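PDB 4U3W: 2-aminomuconate 6-semialdehyde dehydrogenase, which probably oxidises 2-aminomuconate 6-semialdehyde to 2-aminomuconate with NAD+ as electron acceptor. Local coordinates for residues 279-284 and 439-444; 311-316 and 427-432; 317-322 and 414-419. One frame throughout, in Å; residues are numbered along the deposited sequence.

Interaction 1: residues 279-284 and 439-444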
loop_
_atom_site.group_PDB
_atom_site.type_symbol
_atom_site.label_atom_id
_atom_site.label_comp_id
_atom_site.label_asym_id
_atom_site.label_seq_id
_atom_site.Cartn_x
_atom_site.Cartn_y
_atom_site.Cartn_z
ATOM N N ALA A 279 6.001 -32.641 -3.308
ATOM C CA ALA A 279 6.768 -32.117 -4.439
ATOM C C ALA A 279 6.205 -32.777 -5.710
ATOM O O ALA A 279 5.941 -33.993 -5.714
ATOM C CB ALA A 279 8.267 -32.418 -4.271
ATOM N N VAL A 280 5.962 -31.968 -6.748
ATOM C CA VAL A 280 5.381 -32.459 -8.012
ATOM C C VAL A 280 6.407 -32.255 -9.096
ATOM O O VAL A 280 6.942 -31.166 -9.217
ATOM C CB VAL A 280 4.046 -31.725 -8.379
ATOM C CG1 VAL A 280 3.441 -32.279 -9.677
ATOM C CG2 VAL A 280 3.030 -31.889 -7.230
ATOM N N VAL A 281 6.724 -33.322 -9.823
ATOM C CA VAL A 281 7.669 -33.234 -10.923
ATOM C C VAL A 281 7.001 -33.626 -12.248
ATOM O O VAL A 281 6.665 -34.772 -12.447
ATOM C CB VAL A 281 8.934 -34.130 -10.694
ATOM C CG1 VAL A 281 9.941 -33.892 -11.828
ATOM C CG2 VAL A 281 9.584 -33.773 -9.325
ATOM N N PHE A 282 6.819 -32.658 -13.145
ATOM C CA PHE A 282 6.258 -32.937 -14.451
ATOM C C PHE A 282 7.363 -33.483 -15.387
ATOM O O PHE A 282 8.544 -33.164 -15.177
ATOM C CB PHE A 282 5.620 -31.653 -15.018
ATOM C CG PHE A 282 4.307 -31.310 -14.366
ATOM C CD1 PHE A 282 3.116 -31.851 -14.849
ATOM C CD2 PHE A 282 4.271 -30.483 -13.231
ATOM C CE1 PHE A 282 1.912 -31.555 -14.256
ATOM C CE2 PHE A 282 3.062 -30.156 -12.634
ATOM C CZ PHE A 282 1.880 -30.702 -13.137
ATOM N N ALA A 283 6.991 -34.257 -16.423
ATOM C CA ALA A 283 7.975 -34.802 -17.370
ATOM C C ALA A 283 8.749 -33.683 -18.083
ATOM O O ALA A 283 9.871 -33.904 -18.517
ATOM C CB ALA A 283 7.281 -35.751 -18.453
ATOM N N ASP A 284 8.175 -32.478 -18.188
ATOM C CA ASP A 284 8.865 -31.379 -18.871
ATOM C C ASP A 284 9.831 -30.615 -17.954
ATOM O O ASP A 284 10.420 -29.599 -18.354
ATOM C CB ASP A 284 7.854 -30.406 -19.501
ATOM C CG ASP A 284 6.966 -29.654 -18.456
ATOM O OD1 ASP A 284 7.449 -29.288 -17.364
ATOM O OD2 ASP A 284 5.761 -29.399 -18.749
ATOM N N SER A 439 6.050 -27.865 -3.614
ATOM C CA SER A 439 6.940 -27.397 -4.694
ATOM C C SER A 439 6.619 -28.145 -5.982
ATOM O O SER A 439 6.265 -29.312 -5.955
ATOM C CB SER A 439 8.422 -27.556 -4.306
ATOM O OG SER A 439 8.673 -28.919 -4.115
ATOM N N ILE A 440 6.708 -27.417 -7.103
ATOM C CA ILE A 440 6.339 -27.868 -8.442
ATOM C C ILE A 440 7.549 -27.666 -9.325
ATOM O O ILE A 440 8.115 -26.557 -9.305
ATOM C CB ILE A 440 5.177 -26.985 -9.041
ATOM C CG1 ILE A 440 4.003 -26.884 -8.054
ATOM C CG2 ILE A 440 4.748 -27.438 -10.442
ATOM C CD1 ILE A 440 3.310 -28.134 -7.865
ATOM N N TRP A 441 7.892 -28.688 -10.132
ATOM C CA TRP A 441 9.012 -28.645 -11.046
ATOM C C TRP A 441 8.478 -28.756 -12.471
ATOM O O TRP A 441 7.891 -29.785 -12.841
ATOM C CB TRP A 441 10.037 -29.770 -10.748
ATOM C CG TRP A 441 10.639 -29.560 -9.426
ATOM C CD1 TRP A 441 10.117 -29.952 -8.223
ATOM C CD2 TRP A 441 11.861 -28.862 -9.134
ATOM N NE1 TRP A 441 10.944 -29.538 -7.195
ATOM C CE2 TRP A 441 12.006 -28.843 -7.727
ATOM C CE3 TRP A 441 12.833 -28.240 -9.925
ATOM C CZ2 TRP A 441 13.102 -28.225 -7.082
ATOM C CZ3 TRP A 441 13.910 -27.640 -9.297
ATOM C CH2 TRP A 441 14.045 -27.645 -7.892
ATOM N N THR A 442 8.649 -27.676 -13.240
ATOM C CA THR A 442 8.230 -27.632 -14.647
ATOM C C THR A 442 8.990 -26.518 -15.368
ATOM O O THR A 442 9.335 -25.512 -14.746
ATOM C CB THR A 442 6.697 -27.378 -14.771
ATOM O OG1 THR A 442 6.309 -27.307 -16.149
ATOM C CG2 THR A 442 6.323 -26.089 -14.049
ATOM N N THR A 443 9.232 -26.684 -16.669
ATOM C CA THR A 443 9.785 -25.576 -17.445
ATOM C C THR A 443 8.693 -24.788 -18.194
ATOM O O THR A 443 9.009 -23.831 -18.924
ATOM C CB THR A 443 10.793 -26.080 -18.501
ATOM O OG1 THR A 443 10.130 -27.047 -19.296
ATOM C CG2 THR A 443 12.003 -26.739 -17.853
ATOM N N GLN A 444 7.421 -25.175 -18.048
ATOM C CA GLN A 444 6.379 -24.531 -18.848
ATOM C C GLN A 444 5.733 -23.347 -18.150
ATOM O O GLN A 444 5.302 -23.418 -16.961
ATOM C CB GLN A 444 5.326 -25.562 -19.258
ATOM C CG GLN A 444 5.895 -26.602 -20.195
ATOM C CD GLN A 444 6.274 -26.079 -21.577
ATOM O OE1 GLN A 444 5.412 -25.650 -22.369
ATOM N NE2 GLN A 444 7.574 -26.177 -21.905
#
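D284 and T442 meet just beyond the ends of two neighbouring parallel strands, where T442 OG1 donates to D284 OD1 at 2.6 Å, arriving on the syn side of the carboxylate, 20° out of its plane. The same oxygen takes a second, longer bond from the backbone N of T443, which approaches from above the carboxylate plane. T443 adds a third link from its side chain, OG1 donating to the carbonyl O of D284 at 2.7 Å. With OG1 of T442 anti to the backbone N (chi1 179°), the hydroxyl can also accept from Q444 N at 3.1 Å, closing an ST turn at the start of helix 445-452, of which Q444 is the N-cap residue.

Behind this polar knot runs regular parallel pairing of A279, V280 and V281 with S439, I440 and W441, in strands 277-281 and 437-441 of the catalytic-domain sheet of aldehyde dehydrogenases. V280 is held through both backbone polar atoms, its N bonded to S439 O and its O receiving W441 N, each at 2.8 Å; F282 N then reaches W441 O at 3.1 Å. V280 and I440 lie side by side on one face, CB to CD1 3.7 Å, and I440 CG2 sits at the edge of the F282 ring. That ring forms a cation-pi contact with R447 of helix 445-452, while D284 OD2 makes a salt bridge to the same arginine. T443 also makes backbone hydrogen bonds to a second subunit.

The chemistry suggests that D284, flanked by an arginine and a helix start and gripped by a hydroxyl and a peptide N-H, is stabilised as a carboxylate, tying the strand ends to the turn that meets the neighbouring subunit.

Interaction 2: residues 311-316 and 427-432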
loop_
_atom_site.group_PDB
_atom_site.type_symbol
_atom_site.label_atom_id
_atom_site.label_comp_id
_atom_site.label_asym_id
_atom_site.label_seq_id
_atom_site.Cartn_x
_atom_site.Cartn_y
_atom_site.Cartn_z
ATOM N N ARG A 311 5.785 -36.447 0.523
ATOM C CA ARG A 311 5.079 -37.044 -0.631
ATOM C C ARG A 311 5.735 -36.460 -1.869
ATOM O O ARG A 311 6.045 -35.256 -1.911
ATOM C CB ARG A 311 3.565 -36.722 -0.680
ATOM C CG ARG A 311 2.752 -37.143 0.567
ATOM C CD ARG A 311 1.281 -36.773 0.411
ATOM N NE ARG A 311 1.021 -35.330 0.680
ATOM C CZ ARG A 311 0.066 -34.627 0.068
ATOM N NH1 ARG A 311 -0.675 -35.197 -0.879
ATOM N NH2 ARG A 311 -0.142 -33.347 0.380
ATOM N N VAL A 312 5.993 -37.314 -2.847
ATOM C CA VAL A 312 6.479 -36.858 -4.164
ATOM C C VAL A 312 5.587 -37.472 -5.246
ATOM O O VAL A 312 5.265 -38.668 -5.163
ATOM C CB VAL A 312 7.967 -37.269 -4.422
ATOM C CG1 VAL A 312 8.478 -36.671 -5.772
ATOM C CG2 VAL A 312 8.849 -36.804 -3.255
ATOM N N TYR A 313 5.162 -36.658 -6.233
ATOM C CA TYR A 313 4.409 -37.175 -7.376
ATOM C C TYR A 313 5.157 -36.860 -8.672
ATOM O O TYR A 313 5.450 -35.714 -8.943
ATOM C CB TYR A 313 2.992 -36.593 -7.462
ATOM C CG TYR A 313 2.141 -36.831 -6.189
ATOM C CD1 TYR A 313 1.498 -38.040 -5.956
ATOM C CD2 TYR A 313 1.997 -35.826 -5.253
ATOM C CE1 TYR A 313 0.702 -38.249 -4.783
ATOM C CE2 TYR A 313 1.222 -36.012 -4.071
ATOM C CZ TYR A 313 0.592 -37.230 -3.858
ATOM O OH TYR A 313 -0.143 -37.327 -2.722
ATOM N N VAL A 314 5.439 -37.890 -9.465
ATOM C CA VAL A 314 6.249 -37.722 -10.678
ATOM C C VAL A 314 5.440 -38.231 -11.866
ATOM O O VAL A 314 4.831 -39.297 -11.799
ATOM C CB VAL A 314 7.595 -38.476 -10.564
ATOM C CG1 VAL A 314 8.455 -38.317 -11.830
ATOM C CG2 VAL A 314 8.365 -37.980 -9.316
ATOM N N GLU A 315 5.403 -37.443 -12.939
ATOM C CA GLU A 315 4.616 -37.820 -14.094
ATOM C C GLU A 315 5.162 -39.143 -14.657
ATOM O O GLU A 315 6.386 -39.330 -14.763
ATOM C CB GLU A 315 4.620 -36.711 -15.151
ATOM C CG GLU A 315 3.534 -36.872 -16.174
ATOM C CD GLU A 315 3.536 -35.703 -17.192
ATOM O OE1 GLU A 315 4.231 -34.686 -16.967
ATOM O OE2 GLU A 315 2.851 -35.853 -18.203
ATOM N N ARG A 316 4.258 -40.049 -15.020
ATOM C CA ARG A 316 4.642 -41.438 -15.278
ATOM C C ARG A 316 5.805 -41.649 -16.295
ATOM O O ARG A 316 6.637 -42.504 -16.052
ATOM C CB ARG A 316 3.407 -42.251 -15.731
ATOM C CG ARG A 316 3.593 -43.756 -15.654
ATOM C CD ARG A 316 2.331 -44.475 -16.056
ATOM N NE ARG A 316 1.203 -44.146 -15.191
ATOM C CZ ARG A 316 0.980 -44.706 -14.007
ATOM N NH1 ARG A 316 1.825 -45.600 -13.513
ATOM N NH2 ARG A 316 -0.082 -44.358 -13.301
ATOM N N LYS A 427 -5.539 -32.557 -7.513
ATOM C CA LYS A 427 -6.437 -33.175 -6.545
ATOM C C LYS A 427 -5.686 -33.992 -5.518
ATOM O O LYS A 427 -6.018 -33.936 -4.313
ATOM C CB LYS A 427 -7.478 -34.067 -7.223
ATOM C CG LYS A 427 -8.492 -33.296 -8.040
ATOM C CD LYS A 427 -9.516 -34.239 -8.682
ATOM C CE LYS A 427 -10.411 -33.501 -9.674
ATOM N NZ LYS A 427 -11.199 -32.452 -8.972
ATOM N N ARG A 428 -4.675 -34.744 -5.960
ATOM C CA ARG A 428 -3.939 -35.600 -5.002
ATOM C C ARG A 428 -3.111 -34.756 -3.994
ATOM O O ARG A 428 -3.033 -35.052 -2.792
ATOM C CB ARG A 428 -3.044 -36.568 -5.780
ATOM C CG ARG A 428 -3.898 -37.493 -6.646
ATOM C CD ARG A 428 -3.099 -38.475 -7.470
ATOM N NE ARG A 428 -2.404 -39.498 -6.675
ATOM C CZ ARG A 428 -1.507 -40.329 -7.213
ATOM N NH1 ARG A 428 -1.224 -40.230 -8.506
ATOM N NH2 ARG A 428 -0.885 -41.237 -6.478
ATOM N N VAL A 429 -2.517 -33.690 -4.493
ATOM C CA VAL A 429 -1.798 -32.783 -3.614
ATOM C C VAL A 429 -2.770 -32.207 -2.574
ATOM O O VAL A 429 -2.467 -32.232 -1.390
ATOM C CB VAL A 429 -1.109 -31.629 -4.416
ATOM C CG1 VAL A 429 -0.641 -30.487 -3.448
ATOM C CG2 VAL A 429 0.075 -32.157 -5.231
ATOM N N ASN A 430 -3.955 -31.755 -3.005
ATOM C CA ASN A 430 -4.895 -31.082 -2.081
ATOM C C ASN A 430 -5.683 -32.018 -1.166
ATOM O O ASN A 430 -6.264 -31.577 -0.149
ATOM C CB ASN A 430 -5.863 -30.202 -2.872
ATOM C CG ASN A 430 -5.175 -28.969 -3.426
ATOM O OD1 ASN A 430 -4.121 -28.581 -2.927
ATOM N ND2 ASN A 430 -5.752 -28.360 -4.467
ATOM N N ASP A 431 -5.645 -33.305 -1.486
ATOM C CA ASP A 431 -6.252 -34.309 -0.613
ATOM C C ASP A 431 -5.412 -34.539 0.674
ATOM O O ASP A 431 -4.636 -35.514 0.806
ATOM C CB ASP A 431 -6.453 -35.606 -1.398
ATOM C CG ASP A 431 -6.958 -36.730 -0.520
ATOM O OD1 ASP A 431 -7.673 -36.433 0.481
ATOM O OD2 ASP A 431 -6.644 -37.902 -0.852
ATOM N N SER A 432 -5.595 -33.623 1.628
ATOM C CA SER A 432 -4.806 -33.562 2.847
ATOM C C SER A 432 -5.537 -32.643 3.863
ATOM O O SER A 432 -6.167 -31.642 3.482
ATOM C CB SER A 432 -3.379 -33.052 2.573
ATOM O OG SER A 432 -2.605 -32.947 3.771
#
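R311 NH1 is gripped twice, donating to R428 O at 3.0 Å across the contact and to Y313 OH at 2.9 Å within its own strand. Here a strand arginine binds the carbonyl oxygens at the C-terminal end of a helix, in the alpha/beta domain that aldehyde dehydrogenases use for catalysis: strand 309-315 belongs to the sheet, and helix 422-430 packs on it. The second guanidinium nitrogen, NH2, donates to V429 O at 3.1 Å, in the carbonyl plane and on a lone pair. Both carbonyls lie close to the guanidinium plane, at its edge, so one flat group serves two successive peptide oxygens of the last helical turn. The bend of the arginine chain at chi3 (-79°) turns it towards them, and its NE is anchored on K276 O.

Y313 lies beside this guanidinium. Over one face of its ring lies R428 CB, and the R428 side chain continues past the rim, where Y313 CE1 sits over a face of the guanidinium, the two planes 62° apart. The charge of R428 is engaged by salt bridges to D400 and E424, with P418 O as a further acceptor. Past the helix, D431 centres an inverse gamma turn, its carboxylate paired with R406. Towards the sheet, V429 CG2 approaches Y313 CD2 obliquely at 4.1 Å.

Interaction 3: residues 317-322 and 414-419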
loop_
_atom_site.group_PDB
_atom_site.type_symbol
_atom_site.label_atom_id
_atom_site.label_comp_id
_atom_site.label_asym_id
_atom_site.label_seq_id
_atom_site.Cartn_x
_atom_site.Cartn_y
_atom_site.Cartn_z
ATOM N N PRO A 317 5.893 -40.867 -17.407
ATOM C CA PRO A 317 7.005 -41.206 -18.316
ATOM C C PRO A 317 8.436 -41.052 -17.749
ATOM O O PRO A 317 9.353 -41.675 -18.277
ATOM C CB PRO A 317 6.809 -40.233 -19.491
ATOM C CG PRO A 317 5.383 -39.902 -19.467
ATOM C CD PRO A 317 4.995 -39.861 -18.009
ATOM N N ILE A 318 8.647 -40.265 -16.689
ATOM C CA ILE A 318 9.983 -40.171 -16.125
ATOM C C ILE A 318 10.066 -40.794 -14.726
ATOM O O ILE A 318 11.078 -40.627 -14.034
ATOM C CB ILE A 318 10.472 -38.691 -16.030
ATOM C CG1 ILE A 318 9.466 -37.823 -15.274
ATOM C CG2 ILE A 318 10.765 -38.093 -17.419
ATOM C CD1 ILE A 318 10.090 -36.540 -14.730
ATOM N N PHE A 319 9.002 -41.473 -14.292
ATOM C CA PHE A 319 8.928 -41.946 -12.893
ATOM C C PHE A 319 10.083 -42.897 -12.539
ATOM O O PHE A 319 10.817 -42.667 -11.572
ATOM C CB PHE A 319 7.562 -42.617 -12.632
ATOM C CG PHE A 319 7.445 -43.321 -11.286
ATOM C CD1 PHE A 319 7.199 -42.607 -10.116
ATOM C CD2 PHE A 319 7.534 -44.692 -11.202
ATOM C CE1 PHE A 319 7.067 -43.279 -8.889
ATOM C CE2 PHE A 319 7.415 -45.344 -9.992
ATOM C CZ PHE A 319 7.191 -44.630 -8.825
ATOM N N GLU A 320 10.287 -43.942 -13.333
ATOM C CA GLU A 320 11.318 -44.945 -13.003
ATOM C C GLU A 320 12.729 -44.373 -12.985
ATOM O O GLU A 320 13.497 -44.641 -12.062
ATOM C CB GLU A 320 11.251 -46.133 -13.987
ATOM C CG GLU A 320 10.018 -46.980 -13.772
ATOM C CD GLU A 320 10.174 -48.412 -14.293
ATOM O OE1 GLU A 320 11.296 -48.817 -14.701
ATOM O OE2 GLU A 320 9.157 -49.144 -14.273
ATOM N N ARG A 321 13.049 -43.557 -13.984
ATOM C CA ARG A 321 14.334 -42.852 -14.043
ATOM C C ARG A 321 14.516 -41.909 -12.857
ATOM O O ARG A 321 15.624 -41.791 -12.317
ATOM C CB ARG A 321 14.448 -42.021 -15.334
ATOM C CG ARG A 321 14.547 -42.819 -16.588
ATOM C CD ARG A 321 14.768 -41.896 -17.835
ATOM N NE ARG A 321 15.703 -40.796 -17.566
ATOM C CZ ARG A 321 15.447 -39.497 -17.741
ATOM N NH1 ARG A 321 14.276 -39.075 -18.204
ATOM N NH2 ARG A 321 16.387 -38.606 -17.465
ATOM N N PHE A 322 13.439 -41.218 -12.464
ATOM C CA PHE A 322 13.526 -40.299 -11.327
ATOM C C PHE A 322 13.821 -41.087 -10.048
ATOM O O PHE A 322 14.687 -40.712 -9.254
ATOM C CB PHE A 322 12.239 -39.485 -11.170
ATOM C CG PHE A 322 12.330 -38.387 -10.120
ATOM C CD1 PHE A 322 12.058 -38.648 -8.784
ATOM C CD2 PHE A 322 12.713 -37.112 -10.488
ATOM C CE1 PHE A 322 12.168 -37.610 -7.811
ATOM C CE2 PHE A 322 12.836 -36.076 -9.545
ATOM C CZ PHE A 322 12.542 -36.325 -8.219
ATOM N N CYS A 414 10.763 -39.920 1.946
ATOM C CA CYS A 414 9.738 -39.482 1.023
ATOM C C CYS A 414 9.167 -40.727 0.377
ATOM O O CYS A 414 9.889 -41.706 0.174
ATOM C CB CYS A 414 10.301 -38.520 -0.055
ATOM S SG CYS A 414 11.668 -39.136 -1.063
ATOM N N HIS A 415 7.875 -40.663 0.058
ATOM C CA HIS A 415 7.223 -41.642 -0.792
ATOM C C HIS A 415 7.114 -41.022 -2.225
ATOM O O HIS A 415 6.797 -39.860 -2.372
ATOM C CB HIS A 415 5.831 -42.023 -0.248
ATOM C CG HIS A 415 5.055 -42.924 -1.164
ATOM N ND1 HIS A 415 4.228 -42.443 -2.164
ATOM C CD2 HIS A 415 4.986 -44.277 -1.247
ATOM C CE1 HIS A 415 3.694 -43.458 -2.827
ATOM N NE2 HIS A 415 4.145 -44.580 -2.297
ATOM N N ILE A 416 7.338 -41.817 -3.263
ATOM C CA ILE A 416 7.212 -41.332 -4.669
ATOM C C ILE A 416 6.100 -42.125 -5.378
ATOM O O ILE A 416 6.102 -43.367 -5.331
ATOM C CB ILE A 416 8.579 -41.474 -5.420
ATOM C CG1 ILE A 416 9.691 -40.979 -4.478
ATOM C CG2 ILE A 416 8.605 -40.683 -6.809
ATOM C CD1 ILE A 416 11.093 -41.005 -5.009
ATOM N N ALA A 417 5.150 -41.424 -6.023
ATOM C CA ALA A 417 4.095 -42.093 -6.815
ATOM C C ALA A 417 4.058 -41.507 -8.197
ATOM O O ALA A 417 4.437 -40.354 -8.372
ATOM C CB ALA A 417 2.719 -41.965 -6.170
ATOM N N PRO A 418 3.621 -42.309 -9.195
ATOM C CA PRO A 418 3.408 -41.770 -10.543
ATOM C C PRO A 418 2.077 -41.044 -10.678
ATOM O O PRO A 418 1.139 -41.437 -9.974
ATOM C CB PRO A 418 3.396 -43.022 -11.421
ATOM C CG PRO A 418 2.795 -44.081 -10.502
ATOM C CD PRO A 418 3.310 -43.750 -9.113
ATOM N N PHE A 419 1.982 -40.069 -11.589
ATOM C CA PHE A 419 0.683 -39.522 -11.962
ATOM C C PHE A 419 0.595 -39.415 -13.487
ATOM O O PHE A 419 1.624 -39.464 -14.185
ATOM C CB PHE A 419 0.419 -38.161 -11.266
ATOM C CG PHE A 419 1.235 -37.003 -11.782
ATOM C CD1 PHE A 419 2.502 -36.747 -11.255
ATOM C CD2 PHE A 419 0.720 -36.124 -12.726
ATOM C CE1 PHE A 419 3.266 -35.663 -11.679
ATOM C CE2 PHE A 419 1.479 -35.026 -13.195
ATOM C CZ PHE A 419 2.760 -34.788 -12.671
#
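F319 offers one face of its ring to P418: the proline CD lies over it, 4.1 Å from the ring centroid and 23° off the normal, a CH-pi contact displaced toward the rim. I318 comes just before, as the N-cap residue of helix 319-331. In the F319 ring, CE1 does most of the touching. It lies 3.6 Å from P418 N and as close to A417 C, so the ring packs against the peptide leading into the proline as well as against the proline ring itself. P418 CB extends the contact to the inner end of the ring, 4.0 Å from F319 CD1. The same CE1 meets I416 CG2 at 3.7 Å. CG of F319 stands anti to its own backbone N (chi1 172°), an orientation that carries the ring out from the first turn of the helix across the strand, where it also touches T396.

This helix follows directly on strand 309-315 and lies against one face of the alpha/beta sheet. Strand 413-419 turns I416 toward it, whereas A417 and F419 are directed to the other face, under helix 422-430.

One turn further on, the backbone N of F322 bonds to I318 O at 2.9 Å. F322 points to the same strand as F319 but stands farther off, its CD1 4.5 Å from I416 CG2. Its ring is shared with other neighbours: V314 of the adjoining strand, which I416 also touches, and F287, V291 and V294 of helix 287-299.

In the fold
The three contacts are built on one mixed sheet and lie 11 to 12 Å apart, centre to centre. In its core, strands 413-419, 309-315, 277-281 and 437-441 run side by side and parallel, so interaction 1 joins two neighbours while interactions 2 and 3 dock helices 422-430 and 319-331 on opposite faces. Along the chain the loops enclose one another, interaction 3 innermost and interaction 1 outermost. Backbone bonds A279 O to Y313 N and V312 N to H415 O stitch them together, and F419 packs edge-to-face on F282. Distant segments thus form a helix-sheet-helix sandwich of the alpha/beta catalytic domain, and the turn at T443 and Q444, after strand 437-441, meets another subunit.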